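Local coordinates for CRISPR-associated endonuclease Cas1 (Thermotoga maritima, PDB 4XTK), which probably cuts double-stranded DNA as a metal-dependent, homodimeric endonuclease of the CRISPR adaptive immune system, working in a complex with Cas2, at residues I37-V42 / K64-H69; F124-K127 / R131-S134; F91-Q96 / P215-L220. One frame throughout, in Å; residues are numbered along the deposited sequence.

Contact 1 of 3, residues I37-V42 / K64-H69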
# COMPACT_ATOMS: atom_id res chain seq x y z
N ILE E 37 -7.71 11.74 22.12
CA ILE E 37 -6.86 12.18 21.03
C ILE E 37 -7.58 13.21 20.16
O ILE E 37 -8.50 12.87 19.41
CB ILE E 37 -6.44 10.99 20.14
CG1 ILE E 37 -6.14 9.76 21.00
CG2 ILE E 37 -5.25 11.38 19.27
CD1 ILE E 37 -6.76 8.48 20.46
N PRO E 38 -7.16 14.49 20.26
CA PRO E 38 -7.71 15.53 19.39
C PRO E 38 -7.32 15.27 17.94
O PRO E 38 -6.17 14.92 17.69
CB PRO E 38 -7.07 16.82 19.91
CG PRO E 38 -6.56 16.48 21.28
CD PRO E 38 -6.17 15.03 21.20
N VAL E 39 -8.26 15.39 17.02
CA VAL E 39 -8.00 15.07 15.62
C VAL E 39 -7.54 16.26 14.78
O VAL E 39 -7.05 16.09 13.66
CB VAL E 39 -9.25 14.46 14.96
CG1 VAL E 39 -9.60 13.14 15.62
CG2 VAL E 39 -10.43 15.43 15.06
N GLU E 40 -7.68 17.47 15.33
CA GLU E 40 -7.60 18.70 14.53
C GLU E 40 -6.29 18.88 13.76
O GLU E 40 -6.30 19.37 12.63
CB GLU E 40 -7.83 19.91 15.43
CG GLU E 40 -9.09 20.69 15.07
CD GLU E 40 -8.89 21.61 13.88
OE1 GLU E 40 -8.02 22.51 13.96
OE2 GLU E 40 -9.59 21.43 12.86
N ASN E 41 -5.17 18.53 14.39
CA ASN E 41 -3.88 18.56 13.71
C ASN E 41 -3.39 17.19 13.22
O ASN E 41 -2.25 17.06 12.79
CB ASN E 41 -2.82 19.18 14.60
CG ASN E 41 -1.81 19.99 13.82
OD1 ASN E 41 -2.16 20.60 12.81
ND2 ASN E 41 -0.56 19.97 14.26
N VAL E 42 -4.22 16.17 13.33
CA VAL E 42 -3.79 14.81 13.01
C VAL E 42 -4.02 14.42 11.56
O VAL E 42 -5.15 14.46 11.07
CB VAL E 42 -4.52 13.79 13.90
CG1 VAL E 42 -4.09 12.37 13.53
CG2 VAL E 42 -4.24 14.09 15.35
N LYS E 64 -13.30 12.90 8.85
CA LYS E 64 -12.17 13.76 9.17
C LYS E 64 -11.01 13.52 8.20
O LYS E 64 -9.96 14.15 8.30
CB LYS E 64 -11.70 13.51 10.61
CG LYS E 64 -12.75 13.84 11.66
CD LYS E 64 -12.98 15.34 11.77
CE LYS E 64 -13.95 15.68 12.89
NZ LYS E 64 -14.10 17.16 13.09
N ARG E 65 -11.22 12.59 7.27
CA ARG E 65 -10.25 12.28 6.22
C ARG E 65 -8.92 11.83 6.83
O ARG E 65 -7.84 12.17 6.34
CB ARG E 65 -10.08 13.49 5.30
CG ARG E 65 -11.40 13.86 4.62
CD ARG E 65 -11.35 15.14 3.79
NE ARG E 65 -12.62 15.33 3.09
CZ ARG E 65 -12.89 16.34 2.26
NH1 ARG E 65 -11.98 17.26 2.01
NH2 ARG E 65 -14.08 16.42 1.68
N ILE E 66 -9.03 11.06 7.91
CA ILE E 66 -7.88 10.53 8.63
C ILE E 66 -7.76 9.02 8.47
O ILE E 66 -8.59 8.28 8.99
CB ILE E 66 -7.97 10.84 10.14
CG1 ILE E 66 -7.99 12.34 10.39
CG2 ILE E 66 -6.85 10.15 10.90
CD1 ILE E 66 -8.28 12.72 11.82
N PRO E 67 -6.72 8.57 7.76
CA PRO E 67 -6.52 7.12 7.66
C PRO E 67 -5.91 6.58 8.94
O PRO E 67 -5.28 7.32 9.70
CB PRO E 67 -5.57 6.98 6.48
CG PRO E 67 -4.96 8.33 6.27
CD PRO E 67 -5.57 9.30 7.23
N ILE E 68 -6.12 5.29 9.18
CA ILE E 68 -5.56 4.65 10.36
C ILE E 68 -4.77 3.42 9.92
O ILE E 68 -5.30 2.54 9.23
CB ILE E 68 -6.66 4.30 11.39
CG1 ILE E 68 -6.10 3.54 12.58
CG2 ILE E 68 -7.80 3.52 10.75
CD1 ILE E 68 -7.10 3.40 13.70
N HIS E 69 -3.50 3.39 10.30
CA HIS E 69 -2.59 2.30 9.96
C HIS E 69 -2.50 1.29 11.10
O HIS E 69 -2.44 1.66 12.27
CB HIS E 69 -1.19 2.82 9.63
CG HIS E 69 -1.17 3.93 8.62
ND1 HIS E 69 -1.43 3.71 7.28
CD2 HIS E 69 -0.91 5.25 8.75
CE1 HIS E 69 -1.33 4.86 6.63
NE2 HIS E 69 -1.01 5.80 7.50
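Ile66 reaches across to both ends of the Val39-Val42 turn, and its branch carries most of this small, mostly buried contact, which has no hydrogen bond across it. At CB the side chain already points toward the turn, and there it divides. The short arm, CG2, swings to the Val42 side, where it lies alongside CG1 of Val42 at 4.4 Å. The long arm does more. CG1 of Ile66, set anti to its own carbonyl carbon (chi1 -61°), runs beside the backbone carbonyl of Val42, its carbon 3.6 Å from Val42 O. With chi2 near 172° the arm stays extended, so that CD1 passes the same oxygen and ends against the side chain of Val39. Here CD1 of Ile66 is 3.7 Å from Val39 CB and 4.0 Å from Val39 CG1, the two side chains crossing at about a right angle.

The other methyl of Val39 is left for Lys64. That side chain is bent at chi2 (-70°) and then straightens, bringing the aliphatic CE to 4.1 Å from Val39 CG2, the lysine methylenes crossing the valine at about a right angle. Val39 and Val42 are held at this spacing by a type I turn, closed by the bond from Val42 N to Val39 O at 2.9 Å. Facing it, the chain leaves helix 55-63 through a Schellman motif with Arg65 at positive phi; the next residue is Ile66. Phe60 and Leu61 of the helix touch Val39 and Ile66, respectively.

Strands 42-47 and 68-71 lie side by side and parallel, the connection between them running through strand 51-54 and helix 55-63. The arrangement is that of a beta-alpha-beta crossover, filled at the strand entrances by aliphatic side chains, in the N-terminal beta-rich domain of Cas1.

Contact 2 of 3, residues F124-K127 / R131-S134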
# COMPACT_ATOMS: atom_id res chain seq x y z
N PHE E 124 33.72 0.74 13.55
CA PHE E 124 33.59 -0.53 14.25
C PHE E 124 34.96 -1.18 14.45
O PHE E 124 35.27 -1.68 15.53
CB PHE E 124 32.65 -1.47 13.48
CG PHE E 124 32.36 -2.75 14.21
CD1 PHE E 124 31.36 -2.80 15.17
CD2 PHE E 124 33.08 -3.91 13.94
CE1 PHE E 124 31.08 -3.98 15.84
CE2 PHE E 124 32.81 -5.08 14.61
CZ PHE E 124 31.81 -5.12 15.56
N LEU E 125 35.78 -1.15 13.40
CA LEU E 125 37.12 -1.71 13.46
C LEU E 125 38.03 -0.96 14.44
O LEU E 125 38.78 -1.58 15.20
CB LEU E 125 37.75 -1.73 12.07
CG LEU E 125 37.11 -2.67 11.05
CD1 LEU E 125 37.73 -2.47 9.68
CD2 LEU E 125 37.24 -4.12 11.49
N LYS E 126 37.97 0.37 14.43
CA LYS E 126 38.84 1.17 15.29
C LYS E 126 38.45 1.07 16.77
O LYS E 126 39.30 1.16 17.64
CB LYS E 126 38.83 2.63 14.85
CG LYS E 126 39.62 2.89 13.59
CD LYS E 126 39.73 4.38 13.30
CE LYS E 126 40.53 4.64 12.03
NZ LYS E 126 40.58 6.08 11.69
N LYS E 127 37.15 0.90 17.03
CA LYS E 127 36.66 0.71 18.40
C LYS E 127 37.22 -0.57 19.00
O LYS E 127 37.44 -0.67 20.20
CB LYS E 127 35.13 0.66 18.41
CG LYS E 127 34.45 1.80 19.14
CD LYS E 127 32.95 1.81 18.85
N ARG E 131 43.14 -2.47 12.55
CA ARG E 131 43.53 -1.52 11.50
C ARG E 131 42.48 -1.42 10.40
O ARG E 131 42.08 -2.42 9.81
CB ARG E 131 44.87 -1.94 10.88
CG ARG E 131 45.88 -2.46 11.89
CD ARG E 131 47.18 -1.67 11.81
NE ARG E 131 47.98 -2.04 10.64
CZ ARG E 131 48.49 -1.16 9.78
NH1 ARG E 131 48.27 0.14 9.95
NH2 ARG E 131 49.21 -1.58 8.75
N ALA E 132 42.00 -0.20 10.15
CA ALA E 132 40.99 0.03 9.12
C ALA E 132 41.56 0.59 7.81
O ALA E 132 40.81 0.86 6.87
CB ALA E 132 39.90 0.95 9.66
N ASP E 133 42.87 0.77 7.75
CA ASP E 133 43.50 1.49 6.64
C ASP E 133 43.30 0.81 5.28
O ASP E 133 43.28 1.49 4.25
CB ASP E 133 45.00 1.69 6.90
CG ASP E 133 45.75 0.37 7.04
OD1 ASP E 133 45.10 -0.67 7.23
OD2 ASP E 133 47.00 0.39 6.97
N SER E 134 43.14 -0.51 5.28
CA SER E 134 42.94 -1.25 4.04
C SER E 134 41.70 -0.75 3.30
O SER E 134 41.65 -0.77 2.07
CB SER E 134 42.81 -2.75 4.32
OG SER E 134 41.76 -3.01 5.22
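Leu125 and Ala132 face each other, each with its CB directed at the opposite segment, and this opposition carries the contact. Leu125 sits in the last turns of helix 103-127. Its CG is anti to the carbonyl carbon (chi1 -67°) and chi2 is near 174°, which extends one branch outward over the alanine. That branch ends in CD1, 4.1 Å from Ala132 CB, and the same methyl is as near to the alanine CA. Further back, Leu125 CB lies 4.2 Å from Ala132 CB, so the leucine touches the small methyl with both its base and its tip.

Lys126 takes a flanking place. Its long, extended chain grazes Ala132 by the aliphatic part alone, CG being 4.4 Å from Ala132 CB, while the amino group runs on past the contact at an exposed position.

Arg131 is turned the other way. Its CB points away from the helix, and its side chain folds back over its own segment toward Asp133. The carboxylate sits over the guanidinium rather than at its edge: OD1 of Asp133 is 4.2 Å above the plane, over its centre, and OD2 of Asp133 is 3.2 Å from NH1 of Arg131. Because OD2 lies well out of the guanidinium plane, this is a salt bridge of charges alone, with no N-H pointing at the oxygen.

The leucine also touches Val130 and Leu135 of the connecting loop and Tyr162 and Ile166 of helix 148-166. Beside it, Phe124 packs on helices 148-166 and 230-252. No hydrogen bond joins the two segments. The result is a short interhelical loop, between helix 103-127 and helix 136-144, folded back so that its alanine methyl packs against a leucine of the preceding helix, within the helical domain of Cas1.

Contact 3 of 3, residues F91-Q96 / P215-L220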
# COMPACT_ATOMS: atom_id res chain seq x y z
N PHE E 91 3.03 10.70 0.68
CA PHE E 91 3.63 9.50 0.11
C PHE E 91 4.66 9.89 -0.96
O PHE E 91 4.37 10.66 -1.87
CB PHE E 91 2.53 8.60 -0.45
CG PHE E 91 3.00 7.25 -0.86
CD1 PHE E 91 3.99 6.60 -0.15
CD2 PHE E 91 2.41 6.60 -1.93
CE1 PHE E 91 4.42 5.34 -0.52
CE2 PHE E 91 2.83 5.34 -2.30
CZ PHE E 91 3.84 4.71 -1.60
N LEU E 92 5.86 9.35 -0.82
CA LEU E 92 7.02 9.80 -1.60
C LEU E 92 7.32 8.99 -2.87
O LEU E 92 8.36 9.19 -3.50
CB LEU E 92 8.25 9.81 -0.69
CG LEU E 92 8.12 10.79 0.46
CD1 LEU E 92 9.20 10.52 1.50
CD2 LEU E 92 8.20 12.23 -0.05
N ILE E 93 6.44 8.07 -3.23
CA ILE E 93 6.69 7.17 -4.35
C ILE E 93 7.10 7.89 -5.65
O ILE E 93 8.04 7.47 -6.33
CB ILE E 93 5.45 6.25 -4.60
CG1 ILE E 93 5.78 5.18 -5.64
CG2 ILE E 93 4.21 7.04 -4.98
CD1 ILE E 93 6.84 4.22 -5.20
N LEU E 94 6.44 9.00 -5.96
CA LEU E 94 6.76 9.74 -7.18
C LEU E 94 8.11 10.42 -7.07
O LEU E 94 8.87 10.47 -8.05
CB LEU E 94 5.67 10.78 -7.49
CG LEU E 94 4.28 10.20 -7.73
CD1 LEU E 94 3.30 11.28 -8.13
CD2 LEU E 94 4.30 9.08 -8.77
N LYS E 95 8.42 10.96 -5.89
CA LYS E 95 9.70 11.62 -5.70
C LYS E 95 10.80 10.59 -5.82
O LYS E 95 11.86 10.87 -6.40
CB LYS E 95 9.77 12.32 -4.34
CG LYS E 95 8.72 13.41 -4.13
CD LYS E 95 8.84 14.53 -5.15
CE LYS E 95 10.04 15.41 -4.85
NZ LYS E 95 10.10 16.59 -5.75
N GLN E 96 10.54 9.40 -5.30
CA GLN E 96 11.49 8.29 -5.32
C GLN E 96 11.82 7.83 -6.74
O GLN E 96 12.99 7.63 -7.07
CB GLN E 96 10.96 7.10 -4.51
CG GLN E 96 11.10 7.27 -3.00
CD GLN E 96 10.58 6.09 -2.22
OE1 GLN E 96 9.51 6.15 -1.62
NE2 GLN E 96 11.35 5.00 -2.19
N PRO E 215 9.28 1.07 0.07
CA PRO E 215 10.39 0.11 0.18
C PRO E 215 10.77 -0.56 -1.15
O PRO E 215 11.84 -1.15 -1.23
CB PRO E 215 9.84 -0.92 1.16
CG PRO E 215 8.38 -0.89 0.94
CD PRO E 215 8.04 0.54 0.65
N ARG E 216 9.90 -0.47 -2.16
CA ARG E 216 10.15 -1.18 -3.42
C ARG E 216 11.11 -0.46 -4.35
O ARG E 216 11.56 -1.04 -5.33
CB ARG E 216 8.83 -1.43 -4.14
CG ARG E 216 8.01 -2.49 -3.43
CD ARG E 216 6.58 -2.52 -3.91
NE ARG E 216 5.87 -1.29 -3.62
CZ ARG E 216 4.55 -1.17 -3.71
NH1 ARG E 216 3.82 -2.22 -4.06
NH2 ARG E 216 3.96 -0.01 -3.45
N ILE E 217 11.45 0.79 -4.04
CA ILE E 217 12.44 1.50 -4.83
C ILE E 217 13.69 1.79 -4.02
O ILE E 217 13.64 2.56 -3.07
CB ILE E 217 11.88 2.83 -5.39
CG1 ILE E 217 10.69 2.56 -6.31
CG2 ILE E 217 12.95 3.59 -6.13
CD1 ILE E 217 10.04 3.81 -6.85
N GLY E 218 14.80 1.15 -4.39
CA GLY E 218 16.10 1.43 -3.81
C GLY E 218 17.02 2.22 -4.73
O GLY E 218 16.64 2.59 -5.84
N TYR E 219 18.25 2.46 -4.28
CA TYR E 219 19.17 3.35 -4.98
C TYR E 219 20.54 2.72 -5.21
O TYR E 219 20.99 2.61 -6.36
CB TYR E 219 19.28 4.68 -4.22
CG TYR E 219 17.94 5.36 -4.22
CD1 TYR E 219 17.49 6.02 -5.36
CD2 TYR E 219 17.10 5.29 -3.12
CE1 TYR E 219 16.24 6.62 -5.39
CE2 TYR E 219 15.85 5.89 -3.14
CZ TYR E 219 15.43 6.55 -4.28
OH TYR E 219 14.19 7.14 -4.30
N LEU E 220 21.22 2.35 -4.13
CA LEU E 220 22.46 1.59 -4.24
C LEU E 220 22.18 0.25 -4.93
O LEU E 220 22.89 -0.15 -5.85
CB LEU E 220 23.10 1.37 -2.87
CG LEU E 220 24.45 0.65 -2.94
CD1 LEU E 220 25.41 1.41 -3.85
CD2 LEU E 220 25.06 0.40 -1.56
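Gln96 and Tyr219 form the polar core of a buried helix-to-loop contact: the first turn of helix 93-101 rests on the loop between helices 188-208 and 230-252, close to the subunit interface. The one hydrogen bond assigned across it runs from Tyr219 OH to the backbone O of Gln96, 3.1 Å long. It meets the carbonyl from the flank, with a C=O...donor angle of 99° and the donor tilted 23° from the carbonyl plane. The tyrosine and glutamine side chains cross at about a right angle, with the carbonyl O of Gln96 at the ring edge, near its plane.

The Gln96 chain itself is extended beyond CG and carries its amide past Ile217. NE2 of Gln96 lies 3.9 Å from Ile217 CB, while OE1 accepts a hydrogen bond from the backbone N of Asp214, which ties the amide to the loop just before Pro215. Ile217 supplies the apolar half. Its CD1 meets CD1 of Ile93 at 3.6 Å, methyl against methyl, and lies 4.1 Å from Gln96 CB. CG1 of Ile93 is anti to the backbone N (chi1 -173°), and chi2 then turns CD1 to the isoleucine. CB of Ile93 lies over one face of the Phe91 ring, toward its rim, and Leu92 is the N-cap of the helix.

Ile93 also packs on Ile93 of the second subunit, Phe91 meets Phe225 of that subunit edge-to-face, and Arg216 forms salt bridges with Asp214 of its own chain and with Asp214 of the second subunit. The Tyr219 side chain is about 7 Å from that of His221 and about 10 Å from that of Glu236, both probable manganese ligands by analogy with related proteins. The contact lies between the homodimer interface and the probable metal site of Cas1.

How the contacts relate
From the N terminus, contact 1 comes first, closing a loop of 21 residues that holds most of strand 42-47, strand 51-54 and helix 55-63. The chain then passes through strand 77-83 to residues 91-96, the first half of contact 3. Its partner, 215-220, follows only after 118 residues, mostly helical, and contact 2 falls wholly within that span, closing the short turn after helix 103-127. Contact 1 precedes both in series, and none cross. Contacts 1 and 2 lie on opposite sides of the chain centre, about 33 Å apart at nearest atoms; contact 3 is about 9 Å from contact 1 at nearest atoms, without touching, and joins the start of helix 93-101 to the loop before helix 230-252.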